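Local coordinates for protein putative NAD dependent dehydrogenase (Micromonospora echinospora, PDB 6NOR) that binds NAD and probably acts as an oxidoreductase of the GFO/IDH/MocA family in gentamicin biosynthesis, at residues 116-119 against 124-127; 89-94 against 99-104. All blocks are in the same frame, centred on the assembly; numbering follows the deposited sequence.

Interaction 1 of 2, residues 116-119 against 124-127. With NAD (nicotinamide-adenine-dinucleotide), chain G.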
# COMPACT_ATOMS: atom_id res chain seq x y z
N LYS A 116 -24.75 -5.63 19.74
CA LYS A 116 -25.25 -5.77 18.39
C LYS A 116 -25.66 -7.23 18.10
O LYS A 116 -24.97 -8.15 18.51
CB LYS A 116 -24.17 -5.32 17.40
CG LYS A 116 -24.04 -6.27 16.25
CD LYS A 116 -22.65 -6.58 15.96
CE LYS A 116 -22.44 -8.03 15.55
NZ LYS A 116 -20.99 -8.20 15.25
N PRO A 117 -26.78 -7.44 17.41
CA PRO A 117 -27.78 -6.43 17.05
C PRO A 117 -28.67 -6.18 18.25
O PRO A 117 -28.93 -7.12 18.98
CB PRO A 117 -28.55 -7.08 15.90
CG PRO A 117 -28.45 -8.54 16.16
CD PRO A 117 -27.13 -8.77 16.86
N LEU A 118 -29.10 -4.94 18.46
CA LEU A 118 -29.87 -4.60 19.66
C LEU A 118 -30.98 -5.62 19.86
O LEU A 118 -30.94 -6.39 20.80
CB LEU A 118 -30.45 -3.18 19.56
CG LEU A 118 -31.20 -2.72 20.80
CD1 LEU A 118 -30.29 -2.80 21.97
CD2 LEU A 118 -31.76 -1.29 20.68
N VAL A 119 -31.93 -5.64 18.93
CA VAL A 119 -33.01 -6.61 18.90
C VAL A 119 -33.27 -6.97 17.44
O VAL A 119 -32.58 -6.50 16.55
CB VAL A 119 -34.28 -6.04 19.49
CG1 VAL A 119 -34.14 -5.88 21.01
CG2 VAL A 119 -34.59 -4.73 18.82
N HIS A 124 -39.64 -4.04 18.82
CA HIS A 124 -38.86 -4.33 20.01
C HIS A 124 -37.88 -3.23 20.33
O HIS A 124 -37.64 -2.94 21.49
CB HIS A 124 -38.10 -5.63 19.84
CG HIS A 124 -38.97 -6.84 19.87
ND1 HIS A 124 -38.54 -8.08 19.46
CD2 HIS A 124 -40.26 -6.99 20.25
CE1 HIS A 124 -39.53 -8.95 19.60
NE2 HIS A 124 -40.58 -8.31 20.07
N ALA A 125 -37.32 -2.60 19.31
CA ALA A 125 -36.29 -1.59 19.54
C ALA A 125 -36.93 -0.33 20.07
O ALA A 125 -36.44 0.25 21.02
CB ALA A 125 -35.50 -1.29 18.25
N ARG A 126 -38.01 0.11 19.44
CA ARG A 126 -38.71 1.29 19.92
C ARG A 126 -39.26 1.08 21.33
O ARG A 126 -39.24 1.99 22.14
CB ARG A 126 -39.85 1.67 18.97
CG ARG A 126 -39.40 2.09 17.61
CD ARG A 126 -40.58 2.50 16.76
NE ARG A 126 -40.20 3.08 15.47
CZ ARG A 126 -40.10 4.38 15.22
NH1 ARG A 126 -40.32 5.26 16.18
NH2 ARG A 126 -39.77 4.79 14.01
N GLN A 127 -39.73 -0.13 21.62
CA GLN A 127 -40.36 -0.42 22.91
C GLN A 127 -39.35 -0.60 24.02
O GLN A 127 -39.60 -0.19 25.16
CB GLN A 127 -41.25 -1.66 22.77
CG GLN A 127 -42.42 -1.33 21.86
CD GLN A 127 -43.16 -2.54 21.38
OE1 GLN A 127 -43.28 -3.53 22.09
NE2 GLN A 127 -43.67 -2.47 20.17
PA NAD G . -20.71 -16.76 22.02
O1A NAD G . -21.41 -18.00 21.42
O2A NAD G . -19.23 -16.84 21.98
O5B NAD G . -21.16 -16.58 23.51
C5B NAD G . -22.55 -16.61 23.81
C4B NAD G . -22.64 -16.88 25.33
O4B NAD G . -23.84 -16.65 25.78
C3B NAD G . -22.38 -18.35 25.58
O3B NAD G . -21.48 -18.45 26.60
C2B NAD G . -23.76 -18.92 26.00
O2B NAD G . -23.54 -20.04 26.94
C1B NAD G . -24.27 -17.93 26.62
N9A NAD G . -25.72 -17.94 26.62
C8A NAD G . -26.59 -18.39 25.69
N7A NAD G . -27.84 -18.12 26.13
C5A NAD G . -27.75 -17.51 27.32
C6A NAD G . -28.69 -17.05 28.19
N6A NAD G . -30.05 -17.10 28.05
N1A NAD G . -28.31 -16.47 29.32
C2A NAD G . -27.00 -16.35 29.63
N3A NAD G . -26.07 -16.81 28.76
C4A NAD G . -26.44 -17.39 27.61
O3 NAD G . -21.21 -15.53 21.21
PN NAD G . -20.54 -14.09 21.10
O1N NAD G . -19.90 -13.61 22.37
O2N NAD G . -19.54 -14.08 19.96
O5D NAD G . -21.72 -13.11 20.75
C5D NAD G . -22.60 -12.64 21.75
C4D NAD G . -23.21 -11.30 21.31
O4D NAD G . -22.30 -10.40 21.05
C3D NAD G . -23.99 -11.48 19.97
O3D NAD G . -25.09 -10.76 20.03
C2D NAD G . -23.01 -10.98 18.90
O2D NAD G . -23.77 -10.51 17.71
C1D NAD G . -22.37 -10.01 19.49
N1N NAD G . -21.05 -9.82 18.99
C2N NAD G . -20.58 -8.52 18.82
C3N NAD G . -19.30 -8.28 18.33
C7N NAD G . -18.87 -6.81 18.15
O7N NAD G . -17.83 -6.55 17.66
N7N NAD G . -19.75 -5.77 18.56
C4N NAD G . -18.46 -9.31 17.98
C5N NAD G . -18.91 -10.62 18.15
C6N NAD G . -20.22 -10.86 18.66
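Val119 lays its CG2 methyl against the start of segment 124-127. CG2 is 3.5 Å from the backbone N of Ala125 and 3.6 Å from Ala125 CB. With chi1 at -70°, CG2 sits between the backbone N and carbonyl carbon of Val119, which turns it to the helix. His124 crosses Val119 at a slant and touches through CB, 3.8 Å from Val119 CG2, while its imidazole swings clear of segment 116-119. Leu118 adds a looser apolar contact, CD2 to Ala125 CB at 4.5 Å.

The other end of the loop, with a cis peptide before Pro117, faces the cofactor. The carbonyl O of Lys116 accepts a hydrogen bond from NAD O2D at 2.8 Å. NAD O3D is also near, but its proton has a second acceptor within reach. The Lys116 chain bends at chi2 and chi3 and brings NZ over a face of the nicotinamide ring, 3.5 Å from NAD C3N. NZ also makes a weak hydrogen bond to His201 NE2. His98 ND1 hydrogen-bonds to the carbonyl oxygens of Pro117 and Leu118. The loop after strand 111-114 of the Rossmann fold carries the Glu115-Lys116-Pro117 sequence characteristic of the GFO/IDH/MocA family and sets it at the nicotinamide ribose.

Interaction 2 of 2, residues 89-94 against 99-104. With NAD (nicotinamide-adenine-dinucleotide), chain G.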
# COMPACT_ATOMS: atom_id res chain seq x y z
N VAL A 89 -25.64 -3.64 33.53
CA VAL A 89 -25.60 -4.99 33.01
C VAL A 89 -25.21 -4.98 31.53
O VAL A 89 -25.76 -4.21 30.74
CB VAL A 89 -26.95 -5.70 33.18
CG1 VAL A 89 -26.86 -7.13 32.69
CG2 VAL A 89 -27.41 -5.62 34.63
N VAL A 90 -24.24 -5.81 31.18
CA VAL A 90 -23.82 -6.03 29.81
C VAL A 90 -24.44 -7.33 29.31
O VAL A 90 -24.27 -8.39 29.91
CB VAL A 90 -22.28 -6.12 29.69
CG1 VAL A 90 -21.88 -6.46 28.25
CG2 VAL A 90 -21.66 -4.82 30.08
N VAL A 91 -25.17 -7.23 28.20
CA VAL A 91 -25.81 -8.39 27.59
C VAL A 91 -25.13 -8.83 26.30
O VAL A 91 -25.25 -8.19 25.26
CB VAL A 91 -27.29 -8.11 27.32
CG1 VAL A 91 -27.94 -9.31 26.68
CG2 VAL A 91 -27.99 -7.77 28.61
N ALA A 92 -24.41 -9.94 26.37
CA ALA A 92 -23.65 -10.45 25.25
C ALA A 92 -24.04 -11.89 25.00
O ALA A 92 -23.21 -12.79 25.09
CB ALA A 92 -22.14 -10.32 25.51
N THR A 93 -25.30 -12.11 24.72
CA THR A 93 -25.82 -13.46 24.55
C THR A 93 -26.23 -13.60 23.10
O THR A 93 -26.10 -12.63 22.35
CB THR A 93 -26.98 -13.69 25.50
OG1 THR A 93 -28.02 -12.75 25.21
CG2 THR A 93 -26.51 -13.51 26.94
N PRO A 94 -26.71 -14.78 22.67
CA PRO A 94 -27.19 -14.86 21.28
C PRO A 94 -28.26 -13.84 20.97
O PRO A 94 -29.00 -13.41 21.89
CB PRO A 94 -27.74 -16.27 21.19
CG PRO A 94 -26.91 -17.03 22.14
CD PRO A 94 -26.72 -16.11 23.30
N GLU A 99 -33.69 -9.28 23.61
CA GLU A 99 -34.90 -8.58 24.03
C GLU A 99 -35.46 -9.05 25.39
O GLU A 99 -35.73 -8.21 26.24
CB GLU A 99 -35.98 -8.67 22.95
CG GLU A 99 -37.08 -7.62 23.07
CD GLU A 99 -38.16 -8.01 24.06
OE1 GLU A 99 -38.43 -9.23 24.19
OE2 GLU A 99 -38.74 -7.11 24.72
N PRO A 100 -35.66 -10.37 25.61
CA PRO A 100 -36.16 -10.76 26.93
C PRO A 100 -35.21 -10.35 28.07
O PRO A 100 -35.65 -9.84 29.10
CB PRO A 100 -36.23 -12.29 26.86
CG PRO A 100 -36.12 -12.63 25.42
CD PRO A 100 -35.46 -11.53 24.71
N ILE A 101 -33.92 -10.58 27.87
CA ILE A 101 -32.95 -10.31 28.91
C ILE A 101 -32.86 -8.81 29.20
O ILE A 101 -32.88 -8.41 30.36
CB ILE A 101 -31.57 -10.88 28.53
CG1 ILE A 101 -31.59 -12.40 28.64
CG2 ILE A 101 -30.49 -10.34 29.45
CD1 ILE A 101 -30.28 -13.07 28.22
N ALA A 102 -32.79 -7.99 28.16
CA ALA A 102 -32.72 -6.55 28.37
C ALA A 102 -34.01 -5.99 28.94
O ALA A 102 -33.97 -5.01 29.66
CB ALA A 102 -32.39 -5.83 27.08
N ALA A 103 -35.14 -6.60 28.60
CA ALA A 103 -36.43 -6.13 29.12
C ALA A 103 -36.51 -6.39 30.63
O ALA A 103 -37.03 -5.58 31.38
CB ALA A 103 -37.58 -6.81 28.42
N GLN A 104 -35.96 -7.51 31.06
CA GLN A 104 -35.96 -7.86 32.48
C GLN A 104 -34.95 -7.01 33.27
O GLN A 104 -35.22 -6.61 34.40
CB GLN A 104 -35.65 -9.34 32.64
CG GLN A 104 -35.68 -9.83 34.06
CD GLN A 104 -35.27 -11.29 34.17
OE1 GLN A 104 -35.23 -12.02 33.17
NE2 GLN A 104 -34.96 -11.72 35.39
PA NAD G . -20.71 -16.76 22.02
O1A NAD G . -21.41 -18.00 21.42
O2A NAD G . -19.23 -16.84 21.98
O5B NAD G . -21.16 -16.58 23.51
C5B NAD G . -22.55 -16.61 23.81
C4B NAD G . -22.64 -16.88 25.33
O4B NAD G . -23.84 -16.65 25.78
C3B NAD G . -22.38 -18.35 25.58
O3B NAD G . -21.48 -18.45 26.60
C2B NAD G . -23.76 -18.92 26.00
O2B NAD G . -23.54 -20.04 26.94
C1B NAD G . -24.27 -17.93 26.62
N9A NAD G . -25.72 -17.94 26.62
C8A NAD G . -26.59 -18.39 25.69
N7A NAD G . -27.84 -18.12 26.13
C5A NAD G . -27.75 -17.51 27.32
C6A NAD G . -28.69 -17.05 28.19
N6A NAD G . -30.05 -17.10 28.05
N1A NAD G . -28.31 -16.47 29.32
C2A NAD G . -27.00 -16.35 29.63
N3A NAD G . -26.07 -16.81 28.76
C4A NAD G . -26.44 -17.39 27.61
O3 NAD G . -21.21 -15.53 21.21
PN NAD G . -20.54 -14.09 21.10
O1N NAD G . -19.90 -13.61 22.37
O2N NAD G . -19.54 -14.08 19.96
O5D NAD G . -21.72 -13.11 20.75
C5D NAD G . -22.60 -12.64 21.75
C4D NAD G . -23.21 -11.30 21.31
O4D NAD G . -22.30 -10.40 21.05
C3D NAD G . -23.99 -11.48 19.97
O3D NAD G . -25.09 -10.76 20.03
C2D NAD G . -23.01 -10.98 18.90
O2D NAD G . -23.77 -10.51 17.71
C1D NAD G . -22.37 -10.01 19.49
N1N NAD G . -21.05 -9.82 18.99
C2N NAD G . -20.58 -8.52 18.82
C3N NAD G . -19.30 -8.28 18.33
C7N NAD G . -18.87 -6.81 18.15
O7N NAD G . -17.83 -6.55 17.66
N7N NAD G . -19.75 -5.77 18.56
C4N NAD G . -18.46 -9.31 17.98
C5N NAD G . -18.91 -10.62 18.15
C6N NAD G . -20.22 -10.86 18.66
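Val91 closes the strand part of segment 89-94, and its CA lies 7.2 Å from that of Ala102 in the helix of segment 99-104. Beyond Val91 the chain continues as a loop through Thr93 and Pro94. In the helix, Ala103 N bonds to Glu99 O at 2.9 Å. Ile101 carries the contact from the helix side with both its methyls. Its CG2 meets Val91 CG2 at 3.7 Å and also touches CG1, so it rests against both branches of the valine. Strand 86-91, helix 98-107 and strand 111-114 form a beta-alpha-beta unit of the Rossmann fold, and this apolar contact packs the helix against the first strand of the unit. Ile101 CG1 is anti to the carbonyl carbon (chi1 -72°), and the extended chain carries CD1 to Thr93. There CD1 and Thr93 OG1 meet tip to tip at 3.8 Å. OG1 is hydrogen-bonded to Thr97 OG1. Thr93 CG2 lies over a face of the adenine, 3.8 Å from NAD N3A. Pro94 CD is on the same side, just beyond the ring outline, 3.3 Å from NAD C8A. The carbonyl O of Thr93 accepts from His98 NE2 and lies 3.1 Å from NAD O3D, whose proton may go to another acceptor.

In the fold
From the N terminus, strand 86-91 comes first. Interaction 2 closes the short loop that leads from it into helix 98-107. The chain then runs along strand 111-114 to the next loop, where interaction 1 folds segment 116-119 onto the start of helix 122-134. The two contacts are in series and neither nests in the other. Each joins a strand-end loop to the helix that follows, at adjacent strands of the parallel sheet. Their centres lie about 10 Å apart, and they meet where Glu99 packs against Val119 and His124. His98, between the segments of interaction 2, bonds to both loops. Both contacts lie on the same side of the chain's centre, and both loops touch NAD.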